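Local coordinates for protein cellulase IBT99 (Metagenomes, PDB 6WBT) that probably hydrolyses 6-phospho-alpha-glucosides as a family 4 glycoside hydrolase, binding NAD, a manganese ion and glucose 6-phosphate where its two domains meet, at residues Gln109-Ala114 / Asn264-Tyr269; Ile153-Thr158 / Asp356-Ile361; Phe197-Tyr202 / Gly384-Gln389; Ile350-Asp355 / Gly376-Phe381. All coordinates share one frame; numbering follows the deposited sequence.

Interaction 1: residues Gln109-Ala114 / Asn264-Tyr269; sequences QETCGA and NTYWQY. With G6P (6-O-phosphono-alpha-D-glucopyranose), chain F; NAD (nicotinamide-adenine-dinucleotide), chain G.
Q109 and Y269 meet through a CH-pi contact, with CG of Q109 over one face of the Y269 ring, 3.6 Å from its centroid and 15° off the normal. Further out, the turn about the CB-CG bond of Q109 (chi2 -87°) carries the amide to the edge of a second ring, NE2 lying 3.2 Å from CE1 of Y266; amide and ring planes stand 80° apart. Sulfur-aromatic contacts come next: SG of C112 approaches Y266 obliquely, 3.4 Å from CD1, and reaches Y269, also obliquely, at longer range. These contacts join the Rossmann-type NAD-binding domain, which supplies residues 109-114, to the C-terminal domain of a family 4 glycoside hydrolase, and the seam opens onto the sugar-phosphate pocket. Q109 organises its own loop: OE1 takes T111 N at 2.6 Å from above the amide plane and T111 OG1 at 3.2 Å in that plane, on a lone pair; the same hydroxyl also bonds ND1 of H201. Replacing Q109 by an alanine would probably leave T111 without its shared acceptor and the Y269 face without its CH-pi partner. E110 OE1 accepts from O4 of the bound G6P at 2.8 Å, while OE2 serves NAD O2D and a salt bridge to R87. Y266 OH is hydrogen-bonded to G6P O3 at 3.2 Å. OD1 of N264 accepts from Y266 N, a capping bond ahead of the helix that follows.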
# COMPACT_ATOMS: atom_id res chain seq x y z
N GLN A 109 12.84 13.44 -30.19
CA GLN A 109 12.98 12.01 -30.43
C GLN A 109 11.63 11.43 -30.83
O GLN A 109 10.58 12.04 -30.65
CB GLN A 109 13.51 11.30 -29.17
CG GLN A 109 14.44 10.12 -29.46
CD GLN A 109 13.69 8.82 -29.65
OE1 GLN A 109 12.59 8.64 -29.13
NE2 GLN A 109 14.28 7.90 -30.41
N GLU A 110 11.68 10.22 -31.40
CA GLU A 110 10.47 9.55 -31.86
C GLU A 110 9.51 9.27 -30.71
O GLU A 110 8.32 9.57 -30.80
CB GLU A 110 10.84 8.25 -32.58
CG GLU A 110 9.64 7.47 -33.11
CD GLU A 110 9.97 6.01 -33.36
OE1 GLU A 110 10.58 5.38 -32.48
OE2 GLU A 110 9.62 5.51 -34.45
N THR A 111 10.03 8.69 -29.62
CA THR A 111 9.19 8.25 -28.52
C THR A 111 9.55 8.87 -27.18
O THR A 111 8.89 8.56 -26.18
CB THR A 111 9.26 6.72 -28.39
OG1 THR A 111 10.61 6.32 -28.11
CG2 THR A 111 8.81 6.06 -29.67
N CYS A 112 10.55 9.75 -27.12
CA CYS A 112 10.97 10.37 -25.88
C CYS A 112 10.89 11.88 -26.00
O CYS A 112 11.19 12.45 -27.05
CB CYS A 112 12.40 9.95 -25.51
SG CYS A 112 12.57 8.19 -25.15
N GLY A 113 10.50 12.53 -24.90
CA GLY A 113 10.37 13.97 -24.89
C GLY A 113 9.03 14.44 -25.42
O GLY A 113 8.03 13.70 -25.44
N ALA A 114 9.00 15.70 -25.87
CA ALA A 114 7.78 16.27 -26.42
C ALA A 114 7.39 15.60 -27.73
O ALA A 114 6.20 15.51 -28.05
CB ALA A 114 7.94 17.77 -26.62
N ASN A 264 18.99 1.04 -19.86
CA ASN A 264 18.35 1.01 -21.16
C ASN A 264 18.94 2.10 -22.04
O ASN A 264 19.38 3.14 -21.56
CB ASN A 264 16.83 1.19 -21.02
CG ASN A 264 16.09 0.92 -22.32
OD1 ASN A 264 16.40 1.50 -23.36
ND2 ASN A 264 15.09 0.05 -22.26
N THR A 265 18.95 1.84 -23.35
CA THR A 265 19.59 2.76 -24.29
C THR A 265 18.92 4.13 -24.26
O THR A 265 19.61 5.16 -24.35
CB THR A 265 19.55 2.15 -25.69
OG1 THR A 265 20.61 1.19 -25.82
CG2 THR A 265 19.72 3.22 -26.75
N TYR A 266 17.60 4.18 -24.11
CA TYR A 266 16.86 5.43 -24.22
C TYR A 266 17.06 6.37 -23.04
O TYR A 266 16.49 7.47 -23.06
CB TYR A 266 15.38 5.14 -24.42
CG TYR A 266 15.00 4.90 -25.86
CD1 TYR A 266 14.65 5.95 -26.70
CD2 TYR A 266 14.99 3.61 -26.39
CE1 TYR A 266 14.31 5.73 -28.02
CE2 TYR A 266 14.65 3.38 -27.71
CZ TYR A 266 14.31 4.45 -28.52
OH TYR A 266 13.97 4.23 -29.83
N TRP A 267 17.83 5.99 -22.02
CA TRP A 267 18.20 6.96 -20.99
C TRP A 267 19.11 8.05 -21.52
O TRP A 267 19.38 9.02 -20.81
CB TRP A 267 18.87 6.25 -19.81
CG TRP A 267 17.92 5.50 -18.94
CD1 TRP A 267 17.72 4.15 -18.92
CD2 TRP A 267 17.02 6.06 -17.98
NE1 TRP A 267 16.75 3.84 -17.99
CE2 TRP A 267 16.31 4.99 -17.40
CE3 TRP A 267 16.74 7.36 -17.55
CZ2 TRP A 267 15.34 5.18 -16.42
CZ3 TRP A 267 15.79 7.55 -16.57
CH2 TRP A 267 15.10 6.46 -16.01
N GLN A 268 19.59 7.91 -22.76
CA GLN A 268 20.43 8.92 -23.39
C GLN A 268 19.71 10.26 -23.49
O GLN A 268 20.35 11.32 -23.41
CB GLN A 268 20.86 8.43 -24.77
CG GLN A 268 21.73 9.38 -25.56
CD GLN A 268 21.77 9.02 -27.03
OE1 GLN A 268 22.74 9.32 -27.73
NE2 GLN A 268 20.72 8.37 -27.51
N TYR A 269 18.39 10.25 -23.65
CA TYR A 269 17.63 11.48 -23.85
C TYR A 269 17.07 12.06 -22.56
O TYR A 269 16.81 13.27 -22.51
CB TYR A 269 16.48 11.23 -24.83
CG TYR A 269 16.89 10.48 -26.07
CD1 TYR A 269 16.51 9.16 -26.27
CD2 TYR A 269 17.67 11.10 -27.05
CE1 TYR A 269 16.89 8.47 -27.41
CE2 TYR A 269 18.06 10.42 -28.19
CZ TYR A 269 17.66 9.11 -28.36
OH TYR A 269 18.05 8.43 -29.50
C1 G6P F . 14.27 0.33 -31.67
C2 G6P F . 13.28 1.08 -30.77
C3 G6P F . 12.20 1.76 -31.59
C4 G6P F . 12.82 2.60 -32.70
C5 G6P F . 13.76 1.73 -33.52
C6 G6P F . 14.39 2.48 -34.69
O1 G6P F . 13.59 -0.76 -32.31
O2 G6P F . 12.68 0.15 -29.86
O3 G6P F . 11.41 2.60 -30.74
O4 G6P F . 11.79 3.13 -33.55
O5 G6P F . 14.79 1.22 -32.67
O6 G6P F . 13.84 3.79 -34.81
P G6P F . 14.10 4.64 -36.16
O1P G6P F . 14.33 6.05 -35.66
O2P G6P F . 12.84 4.45 -36.97
O3P G6P F . 15.32 3.99 -36.76
PA NAD G . 5.88 3.76 -41.62
O1A NAD G . 5.47 5.18 -41.50
O2A NAD G . 6.91 3.41 -42.65
O5B NAD G . 4.57 2.85 -41.85
C5B NAD G . 3.48 2.93 -40.90
C4B NAD G . 2.21 2.45 -41.55
O4B NAD G . 1.10 2.57 -40.63
C3B NAD G . 1.78 3.20 -42.82
O3B NAD G . 1.47 2.27 -43.85
C2B NAD G . 0.51 3.94 -42.37
O2B NAD G . -0.38 4.26 -43.42
C1B NAD G . -0.04 2.93 -41.37
N9A NAD G . -1.06 3.46 -40.48
C8A NAD G . -1.10 4.72 -39.94
N7A NAD G . -2.14 4.93 -39.18
C5A NAD G . -2.84 3.74 -39.22
C6A NAD G . -4.04 3.33 -38.61
N6A NAD G . -4.77 4.11 -37.82
N1A NAD G . -4.47 2.07 -38.86
C2A NAD G . -3.73 1.29 -39.66
N3A NAD G . -2.59 1.57 -40.28
C4A NAD G . -2.19 2.82 -40.02
O3 NAD G . 6.40 3.24 -40.20
PN NAD G . 7.66 2.34 -39.76
O1N NAD G . 7.66 1.09 -40.57
O2N NAD G . 8.88 3.20 -39.76
O5D NAD G . 7.25 2.00 -38.25
C5D NAD G . 5.95 1.39 -38.02
C4D NAD G . 5.65 1.39 -36.54
O4D NAD G . 6.52 0.44 -35.89
C3D NAD G . 5.90 2.72 -35.81
O3D NAD G . 4.81 3.00 -34.94
C2D NAD G . 7.17 2.40 -35.03
O2D NAD G . 7.43 3.26 -33.93
C1D NAD G . 6.88 0.96 -34.62
N1N NAD G . 8.10 0.24 -34.14
C2N NAD G . 8.25 -0.02 -32.80
C3N NAD G . 9.39 -0.66 -32.33
C7N NAD G . 9.46 -0.97 -30.86
O7N NAD G . 10.55 -0.91 -30.29
N7N NAD G . 8.35 -1.33 -30.25
C4N NAD G . 10.39 -1.00 -33.23
C5N NAD G . 10.21 -0.76 -34.58
C6N NAD G . 9.06 -0.14 -35.01

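Interaction 2: residues Ile153-Thr158 / Asp356-Ile361; sequences IVAKAT and DATVEI
NZ of K156 is held by two weak bonds from residues 356-361 and by one salt bridge from outside them. It donates weakly to OG1 of T358 at 3.4 Å and, also weakly, to the carbonyl O of D356 at 3.4 Å; the strong partner is D390, whose OD1 forms the salt bridge with NZ and probably offsets much of the charge. The lysine leaves the helix with CG anti to the backbone N (chi1 -171°), stays extended as far as CD, then bends at chi3 and chi4, which turns the tip back against residues 356-358. The carboxylate of D356 is farther off, OD2 5.8 Å from K156 NZ, and is salt-bridged to R380 of the second subunit. Next to this polar cluster T358 uses both its branches. Its methyl CG2 lies against the helix backbone, 3.6 Å from CA of K156 and 3.8 Å from C of A155, while OG1 lies alongside K156 CB at 3.5 Å. Helix 151-161 is thus laid against the start of strand 358-366, which lies in the C-terminal family region but extends the same mixed sheet as the parallel strands of the nucleotide-binding part. A155 and T358 both rest on I343 of the adjoining antiparallel strand 338-345; elsewhere on the helix, I153 and A157 pack on L396 and V397 of helix 380-402, and V154 reaches T123 of helix 114-136.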
# COMPACT_ATOMS: atom_id res chain seq x y z
N ILE A 153 2.96 4.91 -23.81
CA ILE A 153 1.75 5.71 -23.70
C ILE A 153 0.53 4.93 -24.18
O ILE A 153 -0.54 4.99 -23.57
CB ILE A 153 1.91 7.04 -24.47
CG1 ILE A 153 3.04 7.87 -23.87
CG2 ILE A 153 0.60 7.82 -24.47
CD1 ILE A 153 3.35 9.13 -24.64
N VAL A 154 0.68 4.17 -25.27
CA VAL A 154 -0.47 3.46 -25.82
C VAL A 154 -0.90 2.32 -24.92
O VAL A 154 -2.09 2.00 -24.83
CB VAL A 154 -0.18 2.98 -27.26
CG1 VAL A 154 0.22 4.15 -28.14
CG2 VAL A 154 0.90 1.90 -27.26
N ALA A 155 0.04 1.68 -24.22
CA ALA A 155 -0.32 0.58 -23.33
C ALA A 155 -1.06 1.09 -22.10
O ALA A 155 -2.04 0.48 -21.66
CB ALA A 155 0.93 -0.20 -22.92
N LYS A 156 -0.61 2.22 -21.53
CA LYS A 156 -1.31 2.80 -20.40
C LYS A 156 -2.68 3.34 -20.81
O LYS A 156 -3.61 3.33 -20.00
CB LYS A 156 -0.47 3.92 -19.78
CG LYS A 156 -1.00 4.44 -18.46
CD LYS A 156 -0.18 5.62 -17.96
CE LYS A 156 0.43 5.32 -16.60
NZ LYS A 156 1.41 4.21 -16.65
N ALA A 157 -2.81 3.81 -22.05
CA ALA A 157 -4.09 4.32 -22.52
C ALA A 157 -5.06 3.19 -22.85
O ALA A 157 -6.22 3.22 -22.45
CB ALA A 157 -3.89 5.23 -23.73
N THR A 158 -4.58 2.18 -23.58
CA THR A 158 -5.45 1.06 -23.95
C THR A 158 -5.87 0.25 -22.73
O THR A 158 -6.98 -0.29 -22.71
CB THR A 158 -4.75 0.15 -24.96
OG1 THR A 158 -3.43 -0.17 -24.49
CG2 THR A 158 -4.65 0.84 -26.32
N ASP A 356 -1.91 1.23 -11.81
CA ASP A 356 -2.13 1.49 -13.23
C ASP A 356 -0.86 1.86 -13.98
O ASP A 356 -0.95 2.34 -15.11
CB ASP A 356 -3.18 2.59 -13.41
CG ASP A 356 -2.75 3.91 -12.78
OD1 ASP A 356 -1.96 3.88 -11.82
OD2 ASP A 356 -3.21 4.97 -13.26
N ALA A 357 0.31 1.64 -13.38
CA ALA A 357 1.57 1.89 -14.06
C ALA A 357 1.88 0.72 -14.99
O ALA A 357 1.94 -0.43 -14.54
CB ALA A 357 2.69 2.10 -13.06
N THR A 358 2.08 1.02 -16.27
CA THR A 358 2.39 -0.02 -17.26
C THR A 358 3.89 -0.23 -17.28
O THR A 358 4.63 0.45 -17.99
CB THR A 358 1.85 0.37 -18.63
OG1 THR A 358 2.11 1.75 -18.88
CG2 THR A 358 0.36 0.11 -18.71
N VAL A 359 4.35 -1.18 -16.48
CA VAL A 359 5.77 -1.48 -16.34
C VAL A 359 6.18 -2.52 -17.37
O VAL A 359 5.36 -3.31 -17.85
CB VAL A 359 6.09 -1.95 -14.90
CG1 VAL A 359 5.85 -0.83 -13.91
CG2 VAL A 359 5.25 -3.17 -14.55
N GLU A 360 7.46 -2.51 -17.71
CA GLU A 360 8.05 -3.45 -18.67
C GLU A 360 8.91 -4.44 -17.89
O GLU A 360 10.03 -4.12 -17.49
CB GLU A 360 8.86 -2.69 -19.73
CG GLU A 360 9.52 -3.58 -20.77
CD GLU A 360 10.07 -2.79 -21.94
OE1 GLU A 360 9.29 -2.42 -22.84
OE2 GLU A 360 11.29 -2.52 -21.95
N ILE A 361 8.37 -5.63 -17.67
CA ILE A 361 9.00 -6.64 -16.82
C ILE A 361 8.94 -7.99 -17.50
O ILE A 361 8.12 -8.21 -18.41
CB ILE A 361 8.33 -6.71 -15.43
CG1 ILE A 361 6.83 -6.95 -15.58
CG2 ILE A 361 8.60 -5.44 -14.63
CD1 ILE A 361 6.11 -7.13 -14.27

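Interaction 3: residues Phe197-Tyr202 / Gly384-Gln389; sequences FGLNHY and GLIEQQ. With MN (manganese (II) ion), chain E; G6P (6-O-phosphono-alpha-D-glucopyranose), chain F.
I386 is the bump that helix 380-402 pushes into the bend of residues 197-202. Its terminal CD1 fills the hollow beside G198, 3.7 Å from CA, and meets the edge of the F197 ring at CE1, 4.1 Å away. The other branch, CG2, is anti to the backbone N and rests on CG of L199 at 3.8 Å. L199 in turn runs past I386 to the next turn of the helix, its CD1 3.9 Å from CB of Q389. G198 suits the bend itself: at its backbone angles a CB would be jammed against the preceding carbonyl O and would clash with Y202 O. Y202 supplies the broad flat surface. Over one face lies CG of Q389, a CH-pi contact 3.6 Å from the ring centroid and 22° off the normal, while the ring edge is turned to the helix backbone at L385 and I386. There Y202 OH donates to the carbonyl O of L385 at 3.0 Å, coming from above the carbonyl plane, 52° out of it. Residues L199 to Y202 form a type II beta turn with H201 at its third position, making no contact with residues 384-389. NE2 of H201 binds manganese at 2.1 Å, and C171 and O2 of G6P are further ligands. This cysteine-histidine site, with the sugar itself coordinated to the metal, is a hallmark of family 4 glycoside hydrolases.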
# COMPACT_ATOMS: atom_id res chain seq x y z
N PHE A 197 13.43 -4.21 -15.40
CA PHE A 197 12.27 -3.50 -14.89
C PHE A 197 12.32 -2.06 -15.37
O PHE A 197 13.37 -1.56 -15.78
CB PHE A 197 12.18 -3.56 -13.36
CG PHE A 197 13.11 -2.61 -12.65
CD1 PHE A 197 12.68 -1.34 -12.29
CD2 PHE A 197 14.40 -2.99 -12.34
CE1 PHE A 197 13.54 -0.46 -11.64
CE2 PHE A 197 15.26 -2.12 -11.69
CZ PHE A 197 14.83 -0.86 -11.34
N GLY A 198 11.17 -1.38 -15.28
CA GLY A 198 11.04 0.00 -15.66
C GLY A 198 9.88 0.18 -16.62
O GLY A 198 9.01 -0.69 -16.75
N LEU A 199 9.87 1.32 -17.30
CA LEU A 199 8.88 1.61 -18.33
C LEU A 199 9.48 1.38 -19.71
O LEU A 199 10.67 1.10 -19.86
CB LEU A 199 8.38 3.05 -18.20
CG LEU A 199 7.79 3.46 -16.84
CD1 LEU A 199 7.31 4.90 -16.87
CD2 LEU A 199 6.67 2.52 -16.44
N ASN A 200 8.63 1.49 -20.73
CA ASN A 200 9.10 1.32 -22.10
C ASN A 200 10.09 2.44 -22.45
O ASN A 200 9.79 3.62 -22.28
CB ASN A 200 7.92 1.32 -23.07
CG ASN A 200 8.36 1.16 -24.52
OD1 ASN A 200 8.16 2.05 -25.34
ND2 ASN A 200 8.97 0.02 -24.83
N HIS A 201 11.27 2.04 -22.93
CA HIS A 201 12.37 2.96 -23.19
C HIS A 201 12.75 3.74 -21.93
O HIS A 201 13.10 4.92 -22.00
CB HIS A 201 12.05 3.91 -24.35
CG HIS A 201 11.73 3.22 -25.64
ND1 HIS A 201 11.09 3.85 -26.68
CD2 HIS A 201 11.97 1.95 -26.05
CE1 HIS A 201 10.95 3.00 -27.68
NE2 HIS A 201 11.48 1.84 -27.32
N TYR A 202 12.67 3.07 -20.78
CA TYR A 202 12.84 3.73 -19.49
C TYR A 202 13.13 2.68 -18.41
O TYR A 202 12.60 2.77 -17.30
CB TYR A 202 11.59 4.53 -19.14
CG TYR A 202 11.83 5.75 -18.28
CD1 TYR A 202 12.35 6.92 -18.84
CD2 TYR A 202 11.52 5.75 -16.93
CE1 TYR A 202 12.57 8.04 -18.06
CE2 TYR A 202 11.74 6.87 -16.15
CZ TYR A 202 12.26 8.01 -16.72
OH TYR A 202 12.48 9.13 -15.95
N GLY A 384 11.88 7.14 -8.07
CA GLY A 384 11.59 8.54 -8.34
C GLY A 384 11.62 8.87 -9.82
O GLY A 384 10.86 9.73 -10.28
N LEU A 385 12.49 8.21 -10.59
CA LEU A 385 12.53 8.43 -12.03
C LEU A 385 11.29 7.87 -12.71
O LEU A 385 10.72 8.51 -13.60
CB LEU A 385 13.79 7.81 -12.62
CG LEU A 385 15.11 8.55 -12.36
CD1 LEU A 385 16.29 7.73 -12.86
CD2 LEU A 385 15.08 9.92 -13.04
N ILE A 386 10.84 6.68 -12.29
CA ILE A 386 9.65 6.09 -12.88
C ILE A 386 8.39 6.82 -12.42
O ILE A 386 7.44 6.97 -13.19
CB ILE A 386 9.59 4.59 -12.56
CG1 ILE A 386 10.78 3.86 -13.18
CG2 ILE A 386 8.29 3.97 -13.06
CD1 ILE A 386 10.85 2.39 -12.84
N GLU A 387 8.38 7.30 -11.17
CA GLU A 387 7.21 8.03 -10.68
C GLU A 387 6.97 9.31 -11.48
O GLU A 387 5.82 9.69 -11.72
CB GLU A 387 7.39 8.36 -9.19
CG GLU A 387 7.20 7.18 -8.25
CD GLU A 387 5.74 6.77 -8.09
OE1 GLU A 387 4.86 7.45 -8.66
OE2 GLU A 387 5.49 5.76 -7.40
N GLN A 388 8.05 9.98 -11.90
CA GLN A 388 7.89 11.20 -12.68
C GLN A 388 7.33 10.90 -14.06
O GLN A 388 6.40 11.57 -14.52
CB GLN A 388 9.23 11.93 -12.78
CG GLN A 388 9.17 13.21 -13.60
CD GLN A 388 10.51 13.93 -13.65
OE1 GLN A 388 11.50 13.47 -13.10
NE2 GLN A 388 10.53 15.08 -14.32
N GLN A 389 7.90 9.90 -14.75
CA GLN A 389 7.43 9.57 -16.09
C GLN A 389 6.03 8.97 -16.05
O GLN A 389 5.20 9.26 -16.93
CB GLN A 389 8.41 8.61 -16.76
CG GLN A 389 9.28 9.26 -17.82
CD GLN A 389 8.51 9.60 -19.08
OE1 GLN A 389 8.11 10.74 -19.29
NE2 GLN A 389 8.30 8.60 -19.94
MN MN E . 10.48 0.42 -28.53
C1 G6P F . 14.27 0.33 -31.67
C2 G6P F . 13.28 1.08 -30.77
C3 G6P F . 12.20 1.76 -31.59
C4 G6P F . 12.82 2.60 -32.70
C5 G6P F . 13.76 1.73 -33.52
C6 G6P F . 14.39 2.48 -34.69
O1 G6P F . 13.59 -0.76 -32.31
O2 G6P F . 12.68 0.15 -29.86
O3 G6P F . 11.41 2.60 -30.74
O4 G6P F . 11.79 3.13 -33.55
O5 G6P F . 14.79 1.22 -32.67
O6 G6P F . 13.84 3.79 -34.81
P G6P F . 14.10 4.64 -36.16
O1P G6P F . 14.33 6.05 -35.66
O2P G6P F . 12.84 4.45 -36.97
O3P G6P F . 15.32 3.99 -36.76
O HOH W 1 8.64 5.38 -21.05

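Interaction 4: residues Ile350-Asp355 / Gly376-Phe381; sequences IENLSD and GSIPRF
I350 and I378 cross obliquely, CG2 to CG2 at 3.8 Å, where a type I beta turn, I350 to L353, meets the segment leading into helix 380-402. The turn belongs to the connection between the antiparallel strands 338-345 and 358-366, and F197 packs on both isoleucines from strand 192-197. The torsion of I378 (chi1 63°) sends its two branches different ways, CG2 to I350 and CG1 to N352. I378 CG1 lies 3.3 Å from N352 OD1. N352 turns its amide along the opposing backbone. Its OD1 accepts from I378 N at 2.7 Å, the donor tilted 29° from the amide plane, and its ND2 stands 3.1 Å from OG of S377. A leucine in place of N352 would probably leave the I378 NH without its acceptor and loosen the hold of the turn on residues 377-378. Beyond the pair, R380 forms salt bridges with E398 and D356 of the second subunit, so this corner also borders a subunit interface. At the other end G376 presents its carbonyl to the turn: E351 N donates to G376 O at 3.2 Å, and CA of I350 makes a C-H...O contact with the same oxygen at 3.4 Å.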
# COMPACT_ATOMS: atom_id res chain seq x y z
N ILE A 350 5.68 -4.41 -9.34
CA ILE A 350 6.67 -3.56 -8.69
C ILE A 350 5.94 -2.83 -7.57
O ILE A 350 5.07 -1.98 -7.82
CB ILE A 350 7.32 -2.58 -9.68
CG1 ILE A 350 7.94 -3.34 -10.85
CG2 ILE A 350 8.37 -1.73 -8.97
CD1 ILE A 350 8.60 -2.45 -11.88
N GLU A 351 6.29 -3.15 -6.32
CA GLU A 351 5.46 -2.75 -5.18
C GLU A 351 5.47 -1.24 -4.97
O GLU A 351 4.44 -0.66 -4.61
CB GLU A 351 5.93 -3.46 -3.91
CG GLU A 351 4.82 -4.19 -3.17
CD GLU A 351 5.18 -4.48 -1.72
OE1 GLU A 351 4.52 -3.92 -0.82
OE2 GLU A 351 6.13 -5.26 -1.48
N ASN A 352 6.61 -0.59 -5.19
CA ASN A 352 6.71 0.84 -4.92
C ASN A 352 5.94 1.70 -5.92
O ASN A 352 5.90 2.92 -5.74
CB ASN A 352 8.17 1.28 -4.90
CG ASN A 352 9.13 0.13 -4.70
OD1 ASN A 352 9.40 -0.63 -5.63
ND2 ASN A 352 9.65 -0.00 -3.49
N LEU A 353 5.34 1.11 -6.95
CA LEU A 353 4.68 1.86 -8.00
C LEU A 353 3.17 1.69 -7.93
O LEU A 353 2.66 0.75 -7.31
CB LEU A 353 5.20 1.44 -9.38
CG LEU A 353 6.70 1.68 -9.59
CD1 LEU A 353 7.13 1.17 -10.95
CD2 LEU A 353 7.03 3.16 -9.44
N SER A 354 2.47 2.60 -8.60
CA SER A 354 1.01 2.58 -8.62
C SER A 354 0.51 1.36 -9.39
O SER A 354 1.25 0.70 -10.13
CB SER A 354 0.47 3.86 -9.24
OG SER A 354 0.87 5.00 -8.48
N ASP A 355 -0.78 1.06 -9.22
CA ASP A 355 -1.35 -0.12 -9.85
C ASP A 355 -1.46 0.06 -11.36
O ASP A 355 -1.14 -0.86 -12.13
CB ASP A 355 -2.71 -0.44 -9.25
CG ASP A 355 -2.70 -0.41 -7.73
OD1 ASP A 355 -1.66 -0.05 -7.15
OD2 ASP A 355 -3.73 -0.76 -7.12
N GLY A 376 9.07 -7.14 -7.07
CA GLY A 376 9.34 -6.64 -5.75
C GLY A 376 9.61 -5.15 -5.73
O GLY A 376 9.24 -4.40 -6.64
N SER A 377 10.30 -4.72 -4.68
CA SER A 377 10.60 -3.31 -4.49
C SER A 377 11.87 -2.92 -5.24
O SER A 377 12.82 -3.71 -5.35
CB SER A 377 10.76 -2.99 -3.01
OG SER A 377 9.49 -2.93 -2.37
N ILE A 378 11.88 -1.70 -5.77
CA ILE A 378 13.05 -1.16 -6.47
C ILE A 378 13.63 -0.03 -5.62
O ILE A 378 12.88 0.62 -4.88
CB ILE A 378 12.68 -0.69 -7.88
CG1 ILE A 378 11.66 0.45 -7.82
CG2 ILE A 378 12.14 -1.85 -8.71
CD1 ILE A 378 11.28 1.00 -9.18
N PRO A 379 14.93 0.23 -5.69
CA PRO A 379 15.53 1.27 -4.85
C PRO A 379 15.00 2.66 -5.20
O PRO A 379 14.28 2.87 -6.18
CB PRO A 379 17.03 1.15 -5.13
CG PRO A 379 17.14 0.36 -6.39
CD PRO A 379 15.95 -0.54 -6.43
N ARG A 380 15.40 3.63 -4.36
CA ARG A 380 14.78 4.95 -4.40
C ARG A 380 15.09 5.70 -5.69
O ARG A 380 14.21 6.34 -6.27
CB ARG A 380 15.22 5.77 -3.19
CG ARG A 380 14.86 7.25 -3.27
CD ARG A 380 15.34 8.02 -2.04
NE ARG A 380 14.37 7.97 -0.95
CZ ARG A 380 14.45 7.14 0.09
NH1 ARG A 380 15.46 6.28 0.18
NH2 ARG A 380 13.53 7.17 1.04
N PHE A 381 16.34 5.64 -6.16
CA PHE A 381 16.73 6.42 -7.33
C PHE A 381 15.93 6.03 -8.57
O PHE A 381 15.66 6.87 -9.43
CB PHE A 381 18.23 6.25 -7.60
CG PHE A 381 18.67 6.85 -8.91
CD1 PHE A 381 18.64 8.22 -9.11
CD2 PHE A 381 19.13 6.04 -9.94
CE1 PHE A 381 19.05 8.77 -10.31
CE2 PHE A 381 19.54 6.58 -11.14
CZ PHE A 381 19.50 7.95 -11.33

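Overall arrangement
The four contacts form a connected set, with interactions 1 and 3 at the pocket. These two, with centres about 12 Å apart, meet where the H201 ring stacks on Y266 and where W267 packs on Y202; both touch G6P, and H201 also holds the manganese. Interaction 3 continues outward in two directions. Toward interaction 2, centres about 11 Å apart, E360 lies beside the bend, its N 2.6 Å from G198 O and its OE1 3.2 Å from N200 ND2, probably hydrogen-bonded in each case. Toward interaction 4, about 10 Å between centres, L353 packs on I386 of the shared helix 380-402. V359 joins interactions 2 and 4 through I350 and L353. Interaction 4 lies about 22 Å from interaction 1 between centres.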